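Local coordinates for protein EmrA (Aquifex aeolicus, PDB 4TKO) that is the periplasmic adaptor of a major facilitator superfamily multidrug efflux pump and probably takes part in exporting xenobiotics across the cell envelope, at residues L70-L84 and I189-I203. Residues are numbered along the deposited sequence; the frame is centred on the assembly and turned at random.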
ATOM      1  N   LEU A  70     -12.840 -11.136  -2.494  1.00 96.18           N
ATOM      2  CA  LEU A  70     -12.804  -9.991  -3.392  1.00 87.45           C
ATOM      3  C   LEU A  70     -11.781 -10.239  -4.494  1.00 88.83           C
ATOM      4  O   LEU A  70     -11.589  -9.407  -5.376  1.00100.83           O
ATOM      5  CB  LEU A  70     -12.478  -8.705  -2.624  1.00 81.93           C
ATOM      6  CG  LEU A  70     -13.652  -7.735  -2.430  1.00 87.28           C
ATOM      7  CD1 LEU A  70     -14.828  -8.420  -1.745  1.00 76.54           C
ATOM      8  CD2 LEU A  70     -13.225  -6.485  -1.667  1.00 67.44           C
ATOM      9  N   LEU A  71     -11.115 -11.384  -4.431  1.00 81.71           N
ATOM     10  CA  LEU A  71     -10.271 -11.825  -5.531  1.00 97.32           C
ATOM     11  C   LEU A  71     -11.047 -12.865  -6.337  1.00 98.53           C
ATOM     12  O   LEU A  71     -10.661 -13.236  -7.449  1.00 94.08           O
ATOM     13  CB  LEU A  71      -8.941 -12.387  -5.019  1.00 83.38           C
ATOM     14  CG  LEU A  71      -7.908 -11.344  -4.580  1.00 82.29           C
ATOM     15  CD1 LEU A  71      -6.536 -11.976  -4.393  1.00 70.69           C
ATOM     16  CD2 LEU A  71      -7.828 -10.202  -5.579  1.00 77.29           C
ATOM     17  N   GLU A  72     -12.153 -13.320  -5.754  1.00 94.20           N
ATOM     18  CA  GLU A  72     -13.073 -14.233  -6.416  1.00101.85           C
ATOM     19  C   GLU A  72     -14.203 -13.438  -7.048  1.00101.85           C
ATOM     20  O   GLU A  72     -15.241 -13.982  -7.424  1.00102.79           O
ATOM     21  CB  GLU A  72     -13.620 -15.269  -5.432  1.00 90.97           C
ATOM     22  CG  GLU A  72     -12.645 -16.403  -5.161  1.00102.81           C
ATOM     23  CD  GLU A  72     -11.988 -16.914  -6.437  1.00118.36           C
ATOM     24  OE1 GLU A  72     -12.610 -17.738  -7.142  1.00116.42           O
ATOM     25  OE2 GLU A  72     -10.851 -16.486  -6.738  1.00117.10           O
ATOM     26  N   LYS A  73     -13.991 -12.134  -7.139  1.00 93.04           N
ATOM     27  CA  LYS A  73     -14.885 -11.267  -7.880  1.00 94.85           C
ATOM     28  C   LYS A  73     -14.063 -10.547  -8.924  1.00 95.68           C
ATOM     29  O   LYS A  73     -14.499 -10.368 -10.062  1.00104.36           O
ATOM     30  CB  LYS A  73     -15.591 -10.266  -6.967  1.00 80.54           C
ATOM     31  CG  LYS A  73     -16.707 -10.862  -6.139  1.00 76.42           C
ATOM     32  CD  LYS A  73     -17.758  -9.809  -5.811  1.00 72.52           C
ATOM     33  CE  LYS A  73     -17.114  -8.503  -5.363  1.00 90.90           C
ATOM     34  NZ  LYS A  73     -18.115  -7.507  -4.865  1.00109.06           N
ATOM     35  N   LYS A  74     -12.864 -10.140  -8.524  1.00 90.37           N
ATOM     36  CA  LYS A  74     -11.957  -9.465  -9.432  1.00 98.35           C
ATOM     37  C   LYS A  74     -11.721 -10.328 -10.669  1.00108.09           C
ATOM     38  O   LYS A  74     -11.884  -9.857 -11.794  1.00119.68           O
ATOM     39  CB  LYS A  74     -10.632  -9.134  -8.742  1.00 78.54           C
ATOM     40  CG  LYS A  74      -9.573  -8.629  -9.698  1.00 74.29           C
ATOM     41  CD  LYS A  74      -8.257  -8.401  -9.011  1.00 71.68           C
ATOM     42  CE  LYS A  74      -7.147  -8.163 -10.012  1.00 73.92           C
ATOM     43  NZ  LYS A  74      -5.981  -7.463  -9.405  1.00 81.03           N
ATOM     44  N   LYS A  75     -11.369 -11.594 -10.468  1.00103.73           N
ATOM     45  CA  LYS A  75     -11.128 -12.483 -11.601  1.00114.15           C
ATOM     46  C   LYS A  75     -12.436 -13.005 -12.204  1.00112.40           C
ATOM     47  O   LYS A  75     -12.465 -13.436 -13.359  1.00101.24           O
ATOM     48  CB  LYS A  75     -10.227 -13.650 -11.186  1.00111.48           C
ATOM     49  CG  LYS A  75      -8.869 -13.201 -10.665  1.00115.12           C
ATOM     50  CD  LYS A  75      -8.293 -12.081 -11.528  1.00106.72           C
ATOM     51  CE  LYS A  75      -7.047 -11.466 -10.897  1.00107.13           C
ATOM     52  NZ  LYS A  75      -5.896 -12.415 -10.863  1.00108.42           N
ATOM     53  N   ALA A  76     -13.513 -12.954 -11.422  1.00110.20           N
ATOM     54  CA  ALA A  76     -14.829 -13.371 -11.903  1.00107.43           C
ATOM     55  C   ALA A  76     -15.272 -12.493 -13.065  1.00119.22           C
ATOM     56  O   ALA A  76     -15.774 -12.991 -14.076  1.00120.49           O
ATOM     57  CB  ALA A  76     -15.857 -13.320 -10.785  1.00 98.69           C
ATOM     58  N   LEU A  77     -15.084 -11.186 -12.918  1.00112.71           N
ATOM     59  CA  LEU A  77     -15.430 -10.265 -13.990  1.00109.34           C
ATOM     60  C   LEU A  77     -14.192  -9.597 -14.591  1.00103.62           C
ATOM     61  O   LEU A  77     -14.246  -8.457 -15.044  1.00110.48           O
ATOM     62  CB  LEU A  77     -16.433  -9.215 -13.502  1.00100.55           C
ATOM     63  CG  LEU A  77     -16.174  -8.364 -12.260  1.00107.03           C
ATOM     64  CD1 LEU A  77     -15.077  -7.337 -12.497  1.00 93.64           C
ATOM     65  CD2 LEU A  77     -17.471  -7.683 -11.855  1.00111.02           C
ATOM     66  N   GLU A  78     -13.077 -10.318 -14.586  1.00 99.24           N
ATOM     67  CA  GLU A  78     -11.965  -9.998 -15.472  1.00105.16           C
ATOM     68  C   GLU A  78     -12.055 -10.969 -16.631  1.00114.96           C
ATOM     69  O   GLU A  78     -11.476 -10.766 -17.699  1.00112.73           O
ATOM     70  CB  GLU A  78     -10.619 -10.115 -14.771  1.00106.55           C
ATOM     71  CG  GLU A  78     -10.211  -8.872 -14.019  1.00114.10           C
ATOM     72  CD  GLU A  78      -8.766  -8.926 -13.569  1.00119.83           C
ATOM     73  OE1 GLU A  78      -8.105  -9.966 -13.802  1.00119.01           O
ATOM     74  OE2 GLU A  78      -8.294  -7.925 -12.989  1.00116.54           O
ATOM     75  N   ILE A  79     -12.788 -12.044 -16.378  1.00113.07           N
ATOM     76  CA  ILE A  79     -13.155 -12.986 -17.410  1.00116.99           C
ATOM     77  C   ILE A  79     -14.343 -12.408 -18.167  1.00115.34           C
ATOM     78  O   ILE A  79     -14.320 -12.310 -19.392  1.00112.08           O
ATOM     79  CB  ILE A  79     -13.504 -14.364 -16.818  1.00120.86           C
ATOM     80  CG1 ILE A  79     -12.322 -14.898 -16.003  1.00104.88           C
ATOM     81  CG2 ILE A  79     -13.884 -15.338 -17.919  1.00133.51           C
ATOM     82  CD1 ILE A  79     -12.564 -16.251 -15.387  1.00 86.49           C
ATOM     83  N   LYS A  80     -15.366 -11.998 -17.421  1.00110.39           N
ATOM     84  CA  LYS A  80     -16.563 -11.404 -18.009  1.00109.52           C
ATOM     85  C   LYS A  80     -16.266 -10.188 -18.899  1.00119.82           C
ATOM     86  O   LYS A  80     -16.927 -10.001 -19.921  1.00124.70           O
ATOM     87  CB  LYS A  80     -17.559 -11.009 -16.913  1.00 93.24           C
ATOM     88  CG  LYS A  80     -18.513  -9.884 -17.318  1.00 92.48           C
ATOM     89  CD  LYS A  80     -19.700  -9.756 -16.368  1.00 98.38           C
ATOM     90  CE  LYS A  80     -20.577 -11.009 -16.400  1.00105.97           C
ATOM     91  NZ  LYS A  80     -21.824 -10.875 -15.587  1.00 76.36           N
ATOM     92  N   ILE A  81     -15.284  -9.366 -18.532  1.00112.37           N
ATOM     93  CA  ILE A  81     -14.994  -8.179 -19.339  1.00109.95           C
ATOM     94  C   ILE A  81     -13.988  -8.455 -20.452  1.00115.25           C
ATOM     95  O   ILE A  81     -13.786  -7.613 -21.323  1.00133.07           O
ATOM     96  CB  ILE A  81     -14.464  -6.992 -18.488  1.00112.17           C
ATOM     97  CG1 ILE A  81     -13.016  -7.234 -18.038  1.00120.41           C
ATOM     98  CG2 ILE A  81     -15.414  -6.676 -17.329  1.00106.39           C
ATOM     99  CD1 ILE A  81     -11.959  -6.695 -19.001  1.00102.79           C
ATOM    100  N   GLN A  82     -13.348  -9.618 -20.432  1.00110.99           N
ATOM    101  CA  GLN A  82     -12.452  -9.968 -21.527  1.00114.32           C
ATOM    102  C   GLN A  82     -13.143 -10.959 -22.466  1.00118.18           C
ATOM    103  O   GLN A  82     -12.583 -11.359 -23.491  1.00103.45           O
ATOM    104  CB  GLN A  82     -11.135 -10.543 -21.005  1.00111.28           C
ATOM    105  CG  GLN A  82     -11.227 -11.984 -20.540  1.00129.40           C
ATOM    106  CD  GLN A  82      -9.926 -12.740 -20.739  1.00132.10           C
ATOM    107  OE1 GLN A  82      -8.857 -12.139 -20.862  1.00130.12           O
ATOM    108  NE2 GLN A  82     -10.014 -14.066 -20.782  1.00118.17           N
ATOM    109  N   LYS A  83     -14.365 -11.346 -22.105  1.00120.66           N
ATOM    110  CA  LYS A  83     -15.191 -12.205 -22.954  1.00124.03           C
ATOM    111  C   LYS A  83     -16.193 -11.366 -23.738  1.00126.55           C
ATOM    112  O   LYS A  83     -16.725 -11.806 -24.758  1.00136.65           O
ATOM    113  CB  LYS A  83     -15.932 -13.263 -22.128  1.00116.43           C
ATOM    114  CG  LYS A  83     -15.051 -14.376 -21.559  1.00123.58           C
ATOM    115  CD  LYS A  83     -13.607 -14.294 -22.053  1.00134.83           C
ATOM    116  CE  LYS A  83     -13.459 -14.724 -23.507  1.00125.00           C
ATOM    117  NZ  LYS A  83     -12.051 -14.549 -23.969  1.00113.58           N
ATOM    118  N   LEU A  84     -16.457 -10.161 -23.252  1.00118.02           N
ATOM    119  CA  LEU A  84     -17.247  -9.203 -24.008  1.00117.97           C
ATOM    120  C   LEU A  84     -16.315  -8.346 -24.863  1.00121.50           C
ATOM    121  O   LEU A  84     -16.751  -7.678 -25.800  1.00121.14           O
ATOM    122  CB  LEU A  84     -18.094  -8.333 -23.078  1.00108.66           C
ATOM    123  CG  LEU A  84     -19.124  -9.083 -22.229  1.00108.96           C
ATOM    124  CD1 LEU A  84     -20.260  -8.153 -21.798  1.00 96.99           C
ATOM    125  CD2 LEU A  84     -19.659 -10.306 -22.970  1.00 96.53           C
ATOM    126  N   ILE A 189     -19.308  -1.745 -21.626  1.00128.14           N
ATOM    127  CA  ILE A 189     -18.137  -2.454 -21.122  1.00114.64           C
ATOM    128  C   ILE A 189     -17.311  -1.537 -20.227  1.00120.21           C
ATOM    129  O   ILE A 189     -16.786  -1.964 -19.200  1.00128.94           O
ATOM    130  CB  ILE A 189     -17.240  -2.973 -22.259  1.00113.53           C
ATOM    131  CG1 ILE A 189     -18.017  -3.935 -23.160  1.00132.06           C
ATOM    132  CG2 ILE A 189     -16.007  -3.644 -21.696  1.00 96.64           C
ATOM    133  CD1 ILE A 189     -18.764  -5.007 -22.402  1.00131.19           C
ATOM    134  N   GLU A 190     -17.197  -0.275 -20.628  1.00120.70           N
ATOM    135  CA  GLU A 190     -16.480   0.720 -19.841  1.00124.50           C
ATOM    136  C   GLU A 190     -17.281   1.083 -18.593  1.00117.32           C
ATOM    137  O   GLU A 190     -16.727   1.547 -17.596  1.00101.85           O
ATOM    138  CB  GLU A 190     -16.199   1.972 -20.676  1.00135.11           C
ATOM    139  CG  GLU A 190     -14.902   2.684 -20.314  1.00142.72           C
ATOM    140  CD  GLU A 190     -13.669   1.870 -20.678  1.00142.58           C
ATOM    141  OE1 GLU A 190     -13.828   0.768 -21.248  1.00127.72           O
ATOM    142  OE2 GLU A 190     -12.541   2.334 -20.394  1.00145.11           O
ATOM    143  N   GLU A 191     -18.593   0.877 -18.663  1.00127.13           N
ATOM    144  CA  GLU A 191     -19.449   1.030 -17.495  1.00124.61           C
ATOM    145  C   GLU A 191     -19.206  -0.137 -16.540  1.00123.10           C
ATOM    146  O   GLU A 191     -19.160   0.044 -15.326  1.00121.70           O
ATOM    147  CB  GLU A 191     -20.926   1.107 -17.897  1.00131.62           C
ATOM    148  CG  GLU A 191     -21.348   2.470 -18.459  1.00145.13           C
ATOM    149  CD  GLU A 191     -22.789   2.491 -18.949  1.00159.24           C
ATOM    150  OE1 GLU A 191     -23.693   2.786 -18.136  1.00155.90           O
ATOM    151  OE2 GLU A 191     -23.012   2.217 -20.152  1.00154.70           O
ATOM    152  N   LEU A 192     -19.037  -1.337 -17.091  1.00128.11           N
ATOM    153  CA  LEU A 192     -18.675  -2.500 -16.283  1.00118.91           C
ATOM    154  C   LEU A 192     -17.257  -2.369 -15.736  1.00119.56           C
ATOM    155  O   LEU A 192     -16.917  -2.978 -14.726  1.00126.48           O
ATOM    156  CB  LEU A 192     -18.793  -3.794 -17.094  1.00111.41           C
ATOM    157  CG  LEU A 192     -19.897  -4.761 -16.662  1.00116.83           C
ATOM    158  CD1 LEU A 192     -19.652  -6.154 -17.235  1.00103.32           C
ATOM    159  CD2 LEU A 192     -20.020  -4.805 -15.144  1.00122.90           C
ATOM    160  N   LYS A 193     -16.433  -1.574 -16.410  1.00116.13           N
ATOM    161  CA  LYS A 193     -15.032  -1.412 -16.031  1.00105.41           C
ATOM    162  C   LYS A 193     -14.809  -0.371 -14.935  1.00111.34           C
ATOM    163  O   LYS A 193     -13.766  -0.369 -14.280  1.00 95.26           O
ATOM    164  CB  LYS A 193     -14.203  -1.024 -17.249  1.00118.26           C
ATOM    165  CG  LYS A 193     -13.453  -2.160 -17.902  1.00119.12           C
ATOM    166  CD  LYS A 193     -12.509  -1.585 -18.943  1.00119.30           C
ATOM    167  CE  LYS A 193     -11.695  -2.651 -19.642  1.00 88.41           C
ATOM    168  NZ  LYS A 193     -10.722  -2.010 -20.562  1.00 90.33           N
ATOM    169  N   LYS A 194     -15.774   0.529 -14.753  1.00118.23           N
ATOM    170  CA  LYS A 194     -15.694   1.516 -13.679  1.00109.33           C
ATOM    171  C   LYS A 194     -15.977   0.815 -12.354  1.00106.06           C
ATOM    172  O   LYS A 194     -15.959   1.434 -11.287  1.00 95.89           O
ATOM    173  CB  LYS A 194     -16.676   2.681 -13.909  1.00114.50           C
ATOM    174  CG  LYS A 194     -18.157   2.343 -13.695  1.00126.78           C
ATOM    175  CD  LYS A 194     -19.080   3.460 -14.203  1.00127.53           C
ATOM    176  CE  LYS A 194     -20.203   2.893 -15.081  1.00127.24           C
ATOM    177  NZ  LYS A 194     -21.115   3.921 -15.663  1.00109.02           N
ATOM    178  N   GLU A 195     -16.235  -0.487 -12.444  1.00100.71           N
ATOM    179  CA  GLU A 195     -16.496  -1.328 -11.285  1.00101.85           C
ATOM    180  C   GLU A 195     -15.273  -2.167 -10.924  1.00105.61           C
ATOM    181  O   GLU A 195     -15.081  -2.519  -9.760  1.00111.53           O
ATOM    182  CB  GLU A 195     -17.692  -2.246 -11.545  1.00114.05           C
ATOM    183  CG  GLU A 195     -18.026  -3.180 -10.387  1.00129.19           C
ATOM    184  CD  GLU A 195     -19.112  -4.185 -10.733  1.00132.42           C
ATOM    185  OE1 GLU A 195     -19.001  -4.845 -11.790  1.00122.45           O
ATOM    186  OE2 GLU A 195     -20.079  -4.310  -9.949  1.00134.91           O
ATOM    187  N   LEU A 196     -14.450  -2.488 -11.917  1.00 97.84           N
ATOM    188  CA  LEU A 196     -13.239  -3.262 -11.671  1.00 96.24           C
ATOM    189  C   LEU A 196     -12.217  -2.456 -10.871  1.00100.25           C
ATOM    190  O   LEU A 196     -11.512  -3.004 -10.026  1.00104.92           O
ATOM    191  CB  LEU A 196     -12.609  -3.730 -12.984  1.00 98.46           C
ATOM    192  CG  LEU A 196     -11.486  -4.759 -12.819  1.00 97.70           C
ATOM    193  CD1 LEU A 196     -12.045  -6.181 -12.848  1.00 98.55           C
ATOM    194  CD2 LEU A 196     -10.384  -4.579 -13.858  1.00 84.13           C
ATOM    195  N   SER A 197     -12.134  -1.157 -11.140  1.00 99.18           N
ATOM    196  CA  SER A 197     -11.166  -0.308 -10.451  1.00104.38           C
ATOM    197  C   SER A 197     -11.683   0.123  -9.080  1.00 92.99           C
ATOM    198  O   SER A 197     -10.918   0.607  -8.250  1.00 86.64           O
ATOM    199  CB  SER A 197     -10.822   0.919 -11.297  1.00100.90           C
ATOM    200  OG  SER A 197     -11.974   1.706 -11.537  1.00114.98           O
ATOM    201  N   SER A 198     -12.981  -0.050  -8.851  1.00 88.90           N
ATOM    202  CA  SER A 198     -13.570   0.205  -7.540  1.00 93.98           C
ATOM    203  C   SER A 198     -13.542  -1.057  -6.687  1.00100.02           C
ATOM    204  O   SER A 198     -13.977  -1.055  -5.537  1.00 94.48           O
ATOM    205  CB  SER A 198     -15.006   0.715  -7.676  1.00 66.85           C
ATOM    206  OG  SER A 198     -15.016   2.033  -8.186  1.00 92.90           O
ATOM    207  N   LEU A 199     -13.028  -2.137  -7.264  1.00 95.59           N
ATOM    208  CA  LEU A 199     -12.932  -3.405  -6.561  1.00 88.94           C
ATOM    209  C   LEU A 199     -11.508  -3.613  -6.082  1.00 90.82           C
ATOM    210  O   LEU A 199     -11.275  -4.068  -4.965  1.00100.70           O
ATOM    211  CB  LEU A 199     -13.360  -4.556  -7.463  1.00 87.07           C
ATOM    212  CG  LEU A 199     -13.783  -5.832  -6.743  1.00 95.70           C
ATOM    213  CD1 LEU A 199     -15.125  -5.618  -6.053  1.00 89.74           C
ATOM    214  CD2 LEU A 199     -13.832  -7.011  -7.716  1.00 90.10           C
ATOM    215  N   GLU A 200     -10.555  -3.278  -6.941  1.00 79.89           N
ATOM    216  CA  GLU A 200      -9.153  -3.315  -6.565  1.00 88.39           C
ATOM    217  C   GLU A 200      -8.794  -2.031  -5.826  1.00 84.68           C
ATOM    218  O   GLU A 200      -7.623  -1.754  -5.576  1.00 87.20           O
ATOM    219  CB  GLU A 200      -8.271  -3.507  -7.798  1.00 92.91           C
ATOM    220  CG  GLU A 200      -8.622  -2.564  -8.940  1.00106.58           C
ATOM    221  CD  GLU A 200      -8.091  -3.033 -10.285  1.00118.59           C
ATOM    222  OE1 GLU A 200      -7.118  -3.820 -10.310  1.00114.06           O
ATOM    223  OE2 GLU A 200      -8.659  -2.613 -11.319  1.00119.11           O
ATOM    224  N   GLU A 201      -9.815  -1.239  -5.505  1.00 86.28           N
ATOM    225  CA  GLU A 201      -9.663  -0.111  -4.587  1.00 98.06           C
ATOM    226  C   GLU A 201     -10.150  -0.533  -3.209  1.00 93.90           C
ATOM    227  O   GLU A 201      -9.723   0.014  -2.195  1.00 92.53           O
ATOM    228  CB  GLU A 201     -10.432   1.125  -5.069  1.00 90.88           C
ATOM    229  CG  GLU A 201      -9.538   2.253  -5.600  1.00112.98           C
ATOM    230  CD  GLU A 201      -8.668   2.899  -4.521  1.00124.16           C
ATOM    231  OE1 GLU A 201      -9.053   2.854  -3.331  1.00123.68           O
ATOM    232  OE2 GLU A 201      -7.597   3.455  -4.866  1.00106.03           O
ATOM    233  N   GLU A 202     -11.052  -1.507  -3.184  1.00 87.92           N
ATOM    234  CA  GLU A 202     -11.477  -2.120  -1.935  1.00 87.42           C
ATOM    235  C   GLU A 202     -10.431  -3.140  -1.491  1.00 89.39           C
ATOM    236  O   GLU A 202     -10.338  -3.475  -0.310  1.00 94.53           O
ATOM    237  CB  GLU A 202     -12.853  -2.775  -2.084  1.00 92.38           C
ATOM    238  CG  GLU A 202     -13.981  -1.773  -2.319  1.00115.45           C
ATOM    239  CD  GLU A 202     -15.366  -2.343  -2.041  1.00123.18           C
ATOM    240  OE1 GLU A 202     -15.461  -3.438  -1.440  1.00105.66           O
ATOM    241  OE2 GLU A 202     -16.360  -1.687  -2.426  1.00124.33           O
ATOM    242  N   ILE A 203      -9.638  -3.611  -2.450  1.00 82.90           N
ATOM    243  CA  ILE A 203      -8.529  -4.514  -2.170  1.00 81.91           C
ATOM    244  C   ILE A 203      -7.310  -3.739  -1.694  1.00 84.89           C
ATOM    245  O   ILE A 203      -6.563  -4.196  -0.835  1.00 87.03           O
ATOM    246  CB  ILE A 203      -8.141  -5.339  -3.409  1.00 71.80           C
ATOM    247  CG1 ILE A 203      -9.123  -6.491  -3.599  1.00 82.52           C
ATOM    248  CG2 ILE A 203      -6.730  -5.873  -3.270  1.00 67.49           C
ATOM    249  CD1 ILE A 203      -8.751  -7.412  -4.728  1.00 85.92           C
TER
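Leu196 and Leu199 both turn CG away from the backbone N (chi1 -169° and -159°), which carries their methyl groups across to segment 70-84. Leu77 and Leu196 lie alongside, their side chains pointing opposite ways, with the CD1 methyls meeting; CD1 of Leu196 also packs on the aliphatic part of Glu78, 3.5 Å from CG. Leu199 splits its two methyls between Lys73 and Lys74: CD1 lies 3.6 Å from CE of Lys73, whose stem runs across the leucine, while CD2 rests against the Lys74 backbone, 3.4 Å from N. Leucine suits this place because a branched end can touch two residues at once. The two arms run antiparallel in the long α-helical hairpin found in many membrane fusion proteins, within stretches predicted to form coiled coil, though helical bonding is irregular here; the axes of helices 76-83 and 189-193 approach to 10.5 Å at an angle of 164°. Further along, CD1 of Ile189 reaches CB of Leu84 at 3.5 Å, and Leu192 lays CD1 on the methylene chain of Lys80, 3.7 Å from CD. Lysine serves at such borders because its stem packs as an apolar group while its amine can reach outward. Extended Lys74 brings NZ to within 3.9 Å of Glu200 OE1, a long salt bridge.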